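Local coordinates for PRESAN domain-containing protein (Plasmodium falciparum, PDB 7D2W) that is of unknown function but belongs to the PHIST proteins of the malaria parasite and probably acts by binding other proteins through a four-helix bundle, at residues A[63-66]-A[67-71]; A[70-73]-A[74-77]; A[140-143]-A[144-147]. All coordinates share one frame; numbering follows the deposited sequence.

Contacts 1 and 2 follow one another on helix 65-93 and share N70 and I71. Contact 3 lies at the C-terminal end of helix 117-144, where the turn toward helix 149-181 starts. Contact 1, a helix start, is a surface contact made of proline, tyrosine and aliphatic packing. Contacts 2 and 3 are both partly buried. Contact 2 lies deeper, about 11 Å from the chain centre against 19 and 21 Å for the centres of the other two. An aromatic ring and a lysine chain dominate it. Contact 3 is mainly backbone in character. Contacts 1 and 3 touch, through R65 with N144 and L68 with L143; contacts 2 and 3 do not.

Contact 1. Residues A[63-66]-A[67-71]; sequences PPRT and YLLNI
The N-terminal turn of helix 65-93 begins here, with P63 packed on Y67 and L68 and P64 as the N-cap residue. P63 reaches both partners from one ring. Its CB lies 3.6 Å from Y67 CD2, approaching the tyrosine ring obliquely. Its CG lies 3.6 Å from L68 CD2, and the proline and leucine side chains cross at about a right angle. P64 meets the tyrosine differently, with CD at the ring edge, near the ring plane. Y67 swings back toward the prolines, with CG opposite the backbone N (chi1 -162°).

As the N-cap residue of this helix, P64 opens the i to i+4 ladder with its carbonyl. P64 O accepts from L68 N at 3.0 Å. R65 O accepts from L69 N at 2.7 Å, and T66 O accepts from N70 N. Both prolines, which have no backbone N-H to donate, precede the first helical turn.

The next pair along the surface is R65 and L69. R65 CG sits 3.6 Å from L69 CD1, and the two side chains cross at a slant. L69 CG also leans on R65 O, at 3.2 Å. The arginine chain bends at chi3 (-74°) beyond this aliphatic part. Its NH2 makes a weak hydrogen bond to N144 OD1, and its side chain also touches Y140 and L143 of helix 117-144. On the bundle side, L68 packs on V62 and L143, while Y67 rests on L55 of helix 49-58 and on L59 in the loop that follows.

Contact 2. Residues A[70-73]-A[74-77]; sequences NIWN and HKNG
K75 lies along W72 over one face of the indole, and this is the tight side of the contact. The two side chains run side by side and point the same way. K75 CD stands 3.8 Å from the centroid of the six-membered ring, only 11° off the ring normal, which makes a CH-pi contact. K75 CE follows at 3.7 Å from W72 CH2. A bend in the lysine at chi2 (-96°) lays its methylenes along the ring face. Both polar ends then leave for helix 117-144: W72 NE1 bonds T136 OG1 and K75 NZ bonds Q135 OE1. These bonds satisfy two buried nitrogens and would limit rotation of the indole. F139 stacks on W72 as well.

N76 approaches the same ring at a slant. Its ND2 is 3.8 Å from W72 CD1, and the amide and ring planes are 68° apart. N76 is buried and touches E132, but its ND2 also reaches a water. At 4.3 Å, N73 OD1 and N76 ND2 do not meet directly, and this one water bridges them. It accepts from N76 ND2 and donates to N73 OD1, at 2.9 Å in each case.

The other looser flank holds N70 and H74. N70 OD1 lies at the edge of the imidazole, near its plane, 3.1 Å from H74 NE2. Under all these side chains the backbone is regular, with four i to i+4 bonds from N70 O, I71 O, W72 O and N73 O. One packed face turns toward helices 117-144 and 149-181, and one more exposed face carries N70, N73 and H74, as in an amphipathic helix of a bundle.

Contact 3. Residues A[140-143]-A[144-147]; sequences YNLL and NKKA
Two torsions set the K145 chain beside L142. K145 chi1 is 79°, which puts CG between the backbone N and the carbonyl carbon, and the chain then runs extended. L142 chi1 is -141°, an uncommon value for leucine. The two side chains lie alongside each other, pointing the same way, with L142 CD1 3.6 Å from K145 CE. The lysine NZ continues to a long, weak ion pair with E151. L142 also meets the chain beyond the turn: its CG is 3.9 Å from A147 CB.

The backbone shows the helix running out. N144 N bonds Y140 O at 2.9 Å, and K145 N bonds N141 O at 3.1 Å, both in the i to i+4 pattern. The pattern then changes. K146 N bonds L143 O at 3.0 Å (i to i+3), and A147 N reaches L142 O in a weak bond (i to i+5). K146 takes a left-handed backbone conformation, which turns the chain away from the helix axis.

N144 folds its amide back near Y140 O. A147 is buried against I152. With K145 as C-cap and K146 as the left-handed residue after it, the two changed bonds form a Schellman motif, though its 6→1 bond is weak. L142 CG on A147 CB is the usual hydrophobic contact of that motif.

Contact 1. Residues A[63-66]-A[67-71]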
ATOM      1  N   PRO A  63      -9.621  14.555 -23.744  1.00 50.19           N
ATOM      2  CA  PRO A  63      -9.815  16.011 -23.681  1.00 47.22           C
ATOM      3  C   PRO A  63      -8.594  16.737 -24.213  1.00 43.18           C
ATOM      4  O   PRO A  63      -7.576  16.095 -24.513  1.00 40.25           O
ATOM      5  CB  PRO A  63     -10.007  16.263 -22.178  1.00 51.78           C
ATOM      6  CG  PRO A  63      -9.187  15.204 -21.537  1.00 50.05           C
ATOM      7  CD  PRO A  63      -9.240  13.985 -22.441  1.00 42.02           C
ATOM      8  N   PRO A  64      -8.649  18.067 -24.349  1.00 38.04           N
ATOM      9  CA  PRO A  64      -7.472  18.806 -24.824  1.00 41.48           C
ATOM     10  C   PRO A  64      -6.308  18.661 -23.860  1.00 45.85           C
ATOM     11  O   PRO A  64      -6.487  18.378 -22.675  1.00 32.35           O
ATOM     12  CB  PRO A  64      -7.952  20.257 -24.884  1.00 38.97           C
ATOM     13  CG  PRO A  64      -9.429  20.166 -25.027  1.00 45.87           C
ATOM     14  CD  PRO A  64      -9.843  18.931 -24.270  1.00 35.03           C
ATOM     15  N   ARG A  65      -5.099  18.890 -24.391  1.00 39.06           N
ATOM     16  CA  ARG A  65      -3.880  18.626 -23.628  1.00 39.54           C
ATOM     17  C   ARG A  65      -3.793  19.502 -22.379  1.00 36.92           C
ATOM     18  O   ARG A  65      -3.384  19.023 -21.311  1.00 40.92           O
ATOM     19  CB  ARG A  65      -2.651  18.832 -24.520  1.00 50.43           C
ATOM     20  CG  ARG A  65      -1.402  19.246 -23.755  1.00 53.42           C
ATOM     21  CD  ARG A  65      -0.238  19.512 -24.682  1.00 62.66           C
ATOM     22  NE  ARG A  65       0.307  18.264 -25.196  1.00 64.56           N
ATOM     23  CZ  ARG A  65       1.487  17.769 -24.851  1.00 56.73           C
ATOM     24  NH1 ARG A  65       2.262  18.422 -23.997  1.00 57.72           N
ATOM     25  NH2 ARG A  65       1.890  16.621 -25.367  1.00 61.37           N
ATOM     26  N   THR A  66      -4.178  20.785 -22.491  1.00 34.54           N
ATOM     27  CA  THR A  66      -4.249  21.659 -21.318  1.00 38.82           C
ATOM     28  C   THR A  66      -5.082  21.028 -20.212  1.00 33.08           C
ATOM     29  O   THR A  66      -4.723  21.086 -19.030  1.00 36.68           O
ATOM     30  CB  THR A  66      -4.851  23.015 -21.694  1.00 42.01           C
ATOM     31  OG1 THR A  66      -3.948  23.732 -22.537  1.00 42.33           O
ATOM     32  CG2 THR A  66      -5.147  23.839 -20.439  1.00 40.12           C
ATOM     33  N   TYR A  67      -6.207  20.428 -20.583  1.00 38.38           N
ATOM     34  CA  TYR A  67      -7.043  19.741 -19.609  1.00 34.88           C
ATOM     35  C   TYR A  67      -6.277  18.590 -18.983  1.00 30.01           C
ATOM     36  O   TYR A  67      -6.229  18.443 -17.757  1.00 29.79           O
ATOM     37  CB  TYR A  67      -8.316  19.250 -20.303  1.00 39.99           C
ATOM     38  CG  TYR A  67      -9.489  18.888 -19.412  1.00 35.09           C
ATOM     39  CD1 TYR A  67      -9.307  18.496 -18.092  1.00 42.05           C
ATOM     40  CD2 TYR A  67     -10.777  18.901 -19.917  1.00 32.08           C
ATOM     41  CE1 TYR A  67     -10.383  18.142 -17.302  1.00 36.81           C
ATOM     42  CE2 TYR A  67     -11.858  18.550 -19.142  1.00 31.93           C
ATOM     43  CZ  TYR A  67     -11.660  18.167 -17.835  1.00 33.53           C
ATOM     44  OH  TYR A  67     -12.739  17.805 -17.057  1.00 37.11           O
ATOM     45  N   LEU A  68      -5.646  17.768 -19.825  1.00 33.61           N
ATOM     46  CA  LEU A  68      -4.868  16.643 -19.320  1.00 33.78           C
ATOM     47  C   LEU A  68      -3.749  17.101 -18.388  1.00 38.18           C
ATOM     48  O   LEU A  68      -3.469  16.439 -17.378  1.00 28.47           O
ATOM     49  CB  LEU A  68      -4.306  15.848 -20.498  1.00 28.97           C
ATOM     50  CG  LEU A  68      -5.402  15.047 -21.208  1.00 36.50           C
ATOM     51  CD1 LEU A  68      -4.837  14.306 -22.408  1.00 42.94           C
ATOM     52  CD2 LEU A  68      -6.073  14.072 -20.237  1.00 31.94           C
ATOM     53  N   LEU A  69      -3.101  18.233 -18.699  1.00 33.89           N
ATOM     54  CA  LEU A  69      -2.027  18.706 -17.827  1.00 34.15           C
ATOM     55  C   LEU A  69      -2.575  19.194 -16.495  1.00 28.99           C
ATOM     56  O   LEU A  69      -1.937  19.021 -15.452  1.00 27.46           O
ATOM     57  CB  LEU A  69      -1.229  19.818 -18.516  1.00 35.99           C
ATOM     58  CG  LEU A  69      -0.534  19.374 -19.813  1.00 37.59           C
ATOM     59  CD1 LEU A  69      -0.014  20.539 -20.648  1.00 43.17           C
ATOM     60  CD2 LEU A  69       0.581  18.401 -19.476  1.00 37.18           C
ATOM     61  N   ASN A  70      -3.753  19.814 -16.519  1.00 28.95           N
ATOM     62  CA  ASN A  70      -4.438  20.228 -15.301  1.00 31.95           C
ATOM     63  C   ASN A  70      -4.733  19.023 -14.403  1.00 34.75           C
ATOM     64  O   ASN A  70      -4.482  19.069 -13.198  1.00 28.08           O
ATOM     65  CB  ASN A  70      -5.732  20.953 -15.685  1.00 32.69           C
ATOM     66  CG  ASN A  70      -6.435  21.582 -14.504  1.00 35.54           C
ATOM     67  OD1 ASN A  70      -7.156  20.912 -13.764  1.00 38.23           O
ATOM     68  ND2 ASN A  70      -6.256  22.890 -14.336  1.00 36.94           N
ATOM     69  N   ILE A  71      -5.254  17.953 -14.996  0.52 26.39           N
ATOM     70  CA  ILE A  71      -5.506  16.724 -14.240  0.52 25.34           C
ATOM     71  C   ILE A  71      -4.217  16.206 -13.605  0.52 27.22           C
ATOM     72  O   ILE A  71      -4.202  15.815 -12.430  0.52 27.12           O
ATOM     73  CB  ILE A  71      -6.148  15.668 -15.161  0.52 28.30           C
ATOM     74  CG1 ILE A  71      -7.616  16.013 -15.422  0.52 32.77           C
ATOM     75  CG2 ILE A  71      -6.010  14.273 -14.579  0.52 26.66           C
ATOM     76  CD1 ILE A  71      -8.139  15.436 -16.717  0.52 28.77           C
TER

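Contact 2. Residues A[70-73]-A[74-77]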
ATOM      1  N   ASN A  70      -3.753  19.814 -16.519  1.00 28.95           N
ATOM      2  CA  ASN A  70      -4.438  20.228 -15.301  1.00 31.95           C
ATOM      3  C   ASN A  70      -4.733  19.023 -14.403  1.00 34.75           C
ATOM      4  O   ASN A  70      -4.482  19.069 -13.198  1.00 28.08           O
ATOM      5  CB  ASN A  70      -5.732  20.953 -15.685  1.00 32.69           C
ATOM      6  CG  ASN A  70      -6.435  21.582 -14.504  1.00 35.54           C
ATOM      7  OD1 ASN A  70      -7.156  20.912 -13.764  1.00 38.23           O
ATOM      8  ND2 ASN A  70      -6.256  22.890 -14.336  1.00 36.94           N
ATOM      9  N   ILE A  71      -5.254  17.953 -14.996  0.52 26.39           N
ATOM     10  CA  ILE A  71      -5.506  16.724 -14.240  0.52 25.34           C
ATOM     11  C   ILE A  71      -4.217  16.206 -13.605  0.52 27.22           C
ATOM     12  O   ILE A  71      -4.202  15.815 -12.430  0.52 27.12           O
ATOM     13  CB  ILE A  71      -6.148  15.668 -15.161  0.52 28.30           C
ATOM     14  CG1 ILE A  71      -7.616  16.013 -15.422  0.52 32.77           C
ATOM     15  CG2 ILE A  71      -6.010  14.273 -14.579  0.52 26.66           C
ATOM     16  CD1 ILE A  71      -8.139  15.436 -16.717  0.52 28.77           C
ATOM     17  N   TRP A  72      -3.114  16.201 -14.361  1.00 26.42           N
ATOM     18  CA  TRP A  72      -1.842  15.736 -13.806  1.00 25.50           C
ATOM     19  C   TRP A  72      -1.375  16.597 -12.624  1.00 28.16           C
ATOM     20  O   TRP A  72      -0.795  16.079 -11.663  1.00 30.30           O
ATOM     21  CB  TRP A  72      -0.784  15.707 -14.909  1.00 28.16           C
ATOM     22  CG  TRP A  72       0.489  14.994 -14.545  1.00 30.31           C
ATOM     23  CD1 TRP A  72       1.729  15.556 -14.396  1.00 25.95           C
ATOM     24  CD2 TRP A  72       0.654  13.589 -14.295  1.00 25.85           C
ATOM     25  NE1 TRP A  72       2.648  14.586 -14.070  1.00 26.54           N
ATOM     26  CE2 TRP A  72       2.018  13.375 -14.006  1.00 24.47           C
ATOM     27  CE3 TRP A  72      -0.217  12.491 -14.297  1.00 22.31           C
ATOM     28  CZ2 TRP A  72       2.534  12.115 -13.712  1.00 26.59           C
ATOM     29  CZ3 TRP A  72       0.301  11.231 -14.003  1.00 26.74           C
ATOM     30  CH2 TRP A  72       1.666  11.057 -13.729  1.00 23.68           C
ATOM     31  N   ASN A  73      -1.605  17.911 -12.678  1.00 28.09           N
ATOM     32  CA  ASN A  73      -1.258  18.746 -11.531  1.00 30.86           C
ATOM     33  C   ASN A  73      -2.081  18.365 -10.304  1.00 30.17           C
ATOM     34  O   ASN A  73      -1.562  18.355  -9.185  1.00 29.69           O
ATOM     35  CB  ASN A  73      -1.449  20.229 -11.869  1.00 32.49           C
ATOM     36  CG  ASN A  73      -0.423  20.727 -12.864  1.00 51.65           C
ATOM     37  OD1 ASN A  73       0.653  20.141 -13.005  1.00 60.27           O
ATOM     38  ND2 ASN A  73      -0.744  21.818 -13.557  1.00 63.81           N
ATOM     39  N   HIS A  74      -3.369  18.054 -10.486  1.00 25.97           N
ATOM     40  CA  HIS A  74      -4.162  17.559  -9.363  1.00 23.94           C
ATOM     41  C   HIS A  74      -3.628  16.213  -8.863  1.00 26.30           C
ATOM     42  O   HIS A  74      -3.644  15.942  -7.658  1.00 28.26           O
ATOM     43  CB  HIS A  74      -5.638  17.429  -9.757  1.00 27.69           C
ATOM     44  CG  HIS A  74      -6.341  18.742  -9.951  1.00 28.87           C
ATOM     45  ND1 HIS A  74      -6.592  19.624  -8.917  1.00 33.15           N
ATOM     46  CD2 HIS A  74      -6.844  19.319 -11.070  1.00 29.31           C
ATOM     47  CE1 HIS A  74      -7.213  20.690  -9.396  1.00 35.72           C
ATOM     48  NE2 HIS A  74      -7.373  20.534 -10.699  1.00 29.01           N
ATOM     49  N   LYS A  75      -3.178  15.347  -9.775  1.00 27.54           N
ATOM     50  CA  LYS A  75      -2.537  14.098  -9.358  1.00 26.37           C
ATOM     51  C   LYS A  75      -1.308  14.381  -8.498  1.00 24.56           C
ATOM     52  O   LYS A  75      -1.125  13.776  -7.434  1.00 24.79           O
ATOM     53  CB  LYS A  75      -2.160  13.263 -10.587  1.00 24.34           C
ATOM     54  CG  LYS A  75      -1.355  11.988 -10.251  1.00 22.81           C
ATOM     55  CD  LYS A  75       0.148  12.219 -10.399  1.00 26.70           C
ATOM     56  CE  LYS A  75       0.957  10.940 -10.129  1.00 26.64           C
ATOM     57  NZ  LYS A  75       2.412  11.281 -10.117  1.00 27.47           N
ATOM     58  N   ASN A  76      -0.454  15.301  -8.950  1.00 24.97           N
ATOM     59  CA  ASN A  76       0.731  15.669  -8.179  1.00 29.64           C
ATOM     60  C   ASN A  76       0.357  16.174  -6.792  1.00 26.86           C
ATOM     61  O   ASN A  76       0.985  15.792  -5.802  1.00 32.17           O
ATOM     62  CB  ASN A  76       1.551  16.735  -8.919  1.00 30.16           C
ATOM     63  CG  ASN A  76       2.411  16.154 -10.032  1.00 36.78           C
ATOM     64  OD1 ASN A  76       2.807  14.987  -9.995  1.00 34.29           O
ATOM     65  ND2 ASN A  76       2.717  16.979 -11.022  1.00 37.73           N
ATOM     66  N   GLY A  77      -0.681  17.011  -6.696  1.00 31.80           N
ATOM     67  CA  GLY A  77      -1.103  17.507  -5.393  1.00 32.54           C
ATOM     68  C   GLY A  77      -1.564  16.399  -4.461  1.00 33.91           C
ATOM     69  O   GLY A  77      -1.321  16.445  -3.253  1.00 27.28           O
TER
HETATM   70  O   HOH W   1       2.346  19.857 -10.661  1.00 46.26           O

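Contact 3. Residues A[140-143]-A[144-147]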
ATOM      1  N   TYR A 140       4.054  12.218 -20.213  1.00 32.83           N
ATOM      2  CA  TYR A 140       4.237  12.976 -21.446  1.00 34.67           C
ATOM      3  C   TYR A 140       4.397  12.055 -22.651  1.00 40.17           C
ATOM      4  O   TYR A 140       3.918  12.366 -23.748  1.00 38.26           O
ATOM      5  CB  TYR A 140       5.430  13.919 -21.303  1.00 33.87           C
ATOM      6  CG  TYR A 140       5.046  15.242 -20.693  1.00 39.23           C
ATOM      7  CD1 TYR A 140       4.553  16.276 -21.482  1.00 50.06           C
ATOM      8  CD2 TYR A 140       5.170  15.460 -19.331  1.00 40.33           C
ATOM      9  CE1 TYR A 140       4.196  17.494 -20.923  1.00 57.52           C
ATOM     10  CE2 TYR A 140       4.813  16.668 -18.761  1.00 43.08           C
ATOM     11  CZ  TYR A 140       4.331  17.680 -19.557  1.00 58.24           C
ATOM     12  OH  TYR A 140       3.982  18.881 -18.986  1.00 58.48           O
ATOM     13  N   ASN A 141       5.052  10.909 -22.468  1.00 37.41           N
ATOM     14  CA  ASN A 141       5.173   9.965 -23.573  1.00 39.15           C
ATOM     15  C   ASN A 141       3.810   9.416 -23.980  1.00 37.61           C
ATOM     16  O   ASN A 141       3.520   9.281 -25.173  1.00 35.78           O
ATOM     17  CB  ASN A 141       6.144   8.846 -23.199  1.00 49.65           C
ATOM     18  CG  ASN A 141       7.581   9.342 -23.080  1.00 65.50           C
ATOM     19  OD1 ASN A 141       7.843  10.541 -23.193  1.00 72.08           O
ATOM     20  ND2 ASN A 141       8.514   8.425 -22.851  1.00 68.90           N
ATOM     21  N   LEU A 142       2.954   9.110 -23.005  1.00 33.49           N
ATOM     22  CA  LEU A 142       1.592   8.688 -23.310  1.00 37.05           C
ATOM     23  C   LEU A 142       0.849   9.756 -24.095  1.00 42.60           C
ATOM     24  O   LEU A 142       0.178   9.460 -25.088  1.00 49.21           O
ATOM     25  CB  LEU A 142       0.849   8.385 -22.016  1.00 40.31           C
ATOM     26  CG  LEU A 142      -0.094   7.194 -22.002  1.00 47.61           C
ATOM     27  CD1 LEU A 142       0.592   5.968 -22.564  1.00 40.00           C
ATOM     28  CD2 LEU A 142      -0.501   6.952 -20.574  1.00 44.54           C
ATOM     29  N   LEU A 143       0.944  11.007 -23.648  1.00 36.99           N
ATOM     30  CA  LEU A 143       0.283  12.096 -24.357  1.00 41.88           C
ATOM     31  C   LEU A 143       0.776  12.190 -25.794  1.00 50.95           C
ATOM     32  O   LEU A 143      -0.020  12.270 -26.738  1.00 50.43           O
ATOM     33  CB  LEU A 143       0.523  13.421 -23.630  1.00 41.64           C
ATOM     34  CG  LEU A 143      -0.093  13.598 -22.240  1.00 47.24           C
ATOM     35  CD1 LEU A 143      -0.116  15.064 -21.866  1.00 45.57           C
ATOM     36  CD2 LEU A 143      -1.486  12.987 -22.153  1.00 54.23           C
ATOM     37  N   ASN A 144       2.096  12.175 -25.978  1.00 46.82           N
ATOM     38  CA  ASN A 144       2.653  12.436 -27.298  1.00 48.82           C
ATOM     39  C   ASN A 144       2.313  11.327 -28.284  1.00 57.37           C
ATOM     40  O   ASN A 144       2.189  11.587 -29.483  1.00 72.95           O
ATOM     41  CB  ASN A 144       4.166  12.647 -27.189  1.00 48.83           C
ATOM     42  CG  ASN A 144       4.523  13.917 -26.419  1.00 56.49           C
ATOM     43  OD1 ASN A 144       3.711  14.836 -26.311  1.00 59.39           O
ATOM     44  ND2 ASN A 144       5.740  13.968 -25.880  1.00 53.99           N
ATOM     45  N   LYS A 145       2.123  10.097 -27.805  1.00 52.08           N
ATOM     46  CA  LYS A 145       1.750   9.002 -28.691  1.00 57.28           C
ATOM     47  C   LYS A 145       0.242   8.894 -28.883  1.00 58.05           C
ATOM     48  O   LYS A 145      -0.220   7.899 -29.459  1.00 60.21           O
ATOM     49  CB  LYS A 145       2.291   7.669 -28.178  1.00 61.88           C
ATOM     50  CG  LYS A 145       1.477   7.025 -27.038  1.00 66.89           C
ATOM     51  CD  LYS A 145       1.851   5.552 -26.859  1.00 70.82           C
ATOM     52  CE  LYS A 145       0.853   4.829 -25.957  1.00 74.49           C
ATOM     53  NZ  LYS A 145       1.464   3.660 -25.261  1.00 72.74           N
ATOM     54  N   LYS A 146      -0.516   9.895 -28.423  1.00 52.85           N
ATOM     55  CA  LYS A 146      -1.966   9.980 -28.595  1.00 53.08           C
ATOM     56  C   LYS A 146      -2.665   8.694 -28.148  1.00 49.63           C
ATOM     57  O   LYS A 146      -3.361   8.034 -28.914  1.00 49.43           O
ATOM     58  CB  LYS A 146      -2.305  10.334 -30.047  1.00 54.26           C
ATOM     59  CG  LYS A 146      -1.462  11.455 -30.631  1.00 61.15           C
ATOM     60  CD  LYS A 146      -1.696  12.799 -29.917  1.00 74.05           C
ATOM     61  CE  LYS A 146      -3.177  13.182 -29.808  1.00 72.67           C
ATOM     62  NZ  LYS A 146      -3.579  14.145 -30.883  1.00 72.78           N
ATOM     63  N   ALA A 147      -2.507   8.372 -26.864  1.00 44.01           N
ATOM     64  CA  ALA A 147      -3.114   7.158 -26.343  1.00 43.62           C
ATOM     65  C   ALA A 147      -4.606   7.371 -26.103  1.00 41.93           C
ATOM     66  O   ALA A 147      -5.041   8.492 -25.826  1.00 37.86           O
ATOM     67  CB  ALA A 147      -2.436   6.733 -25.041  1.00 45.78           C
TER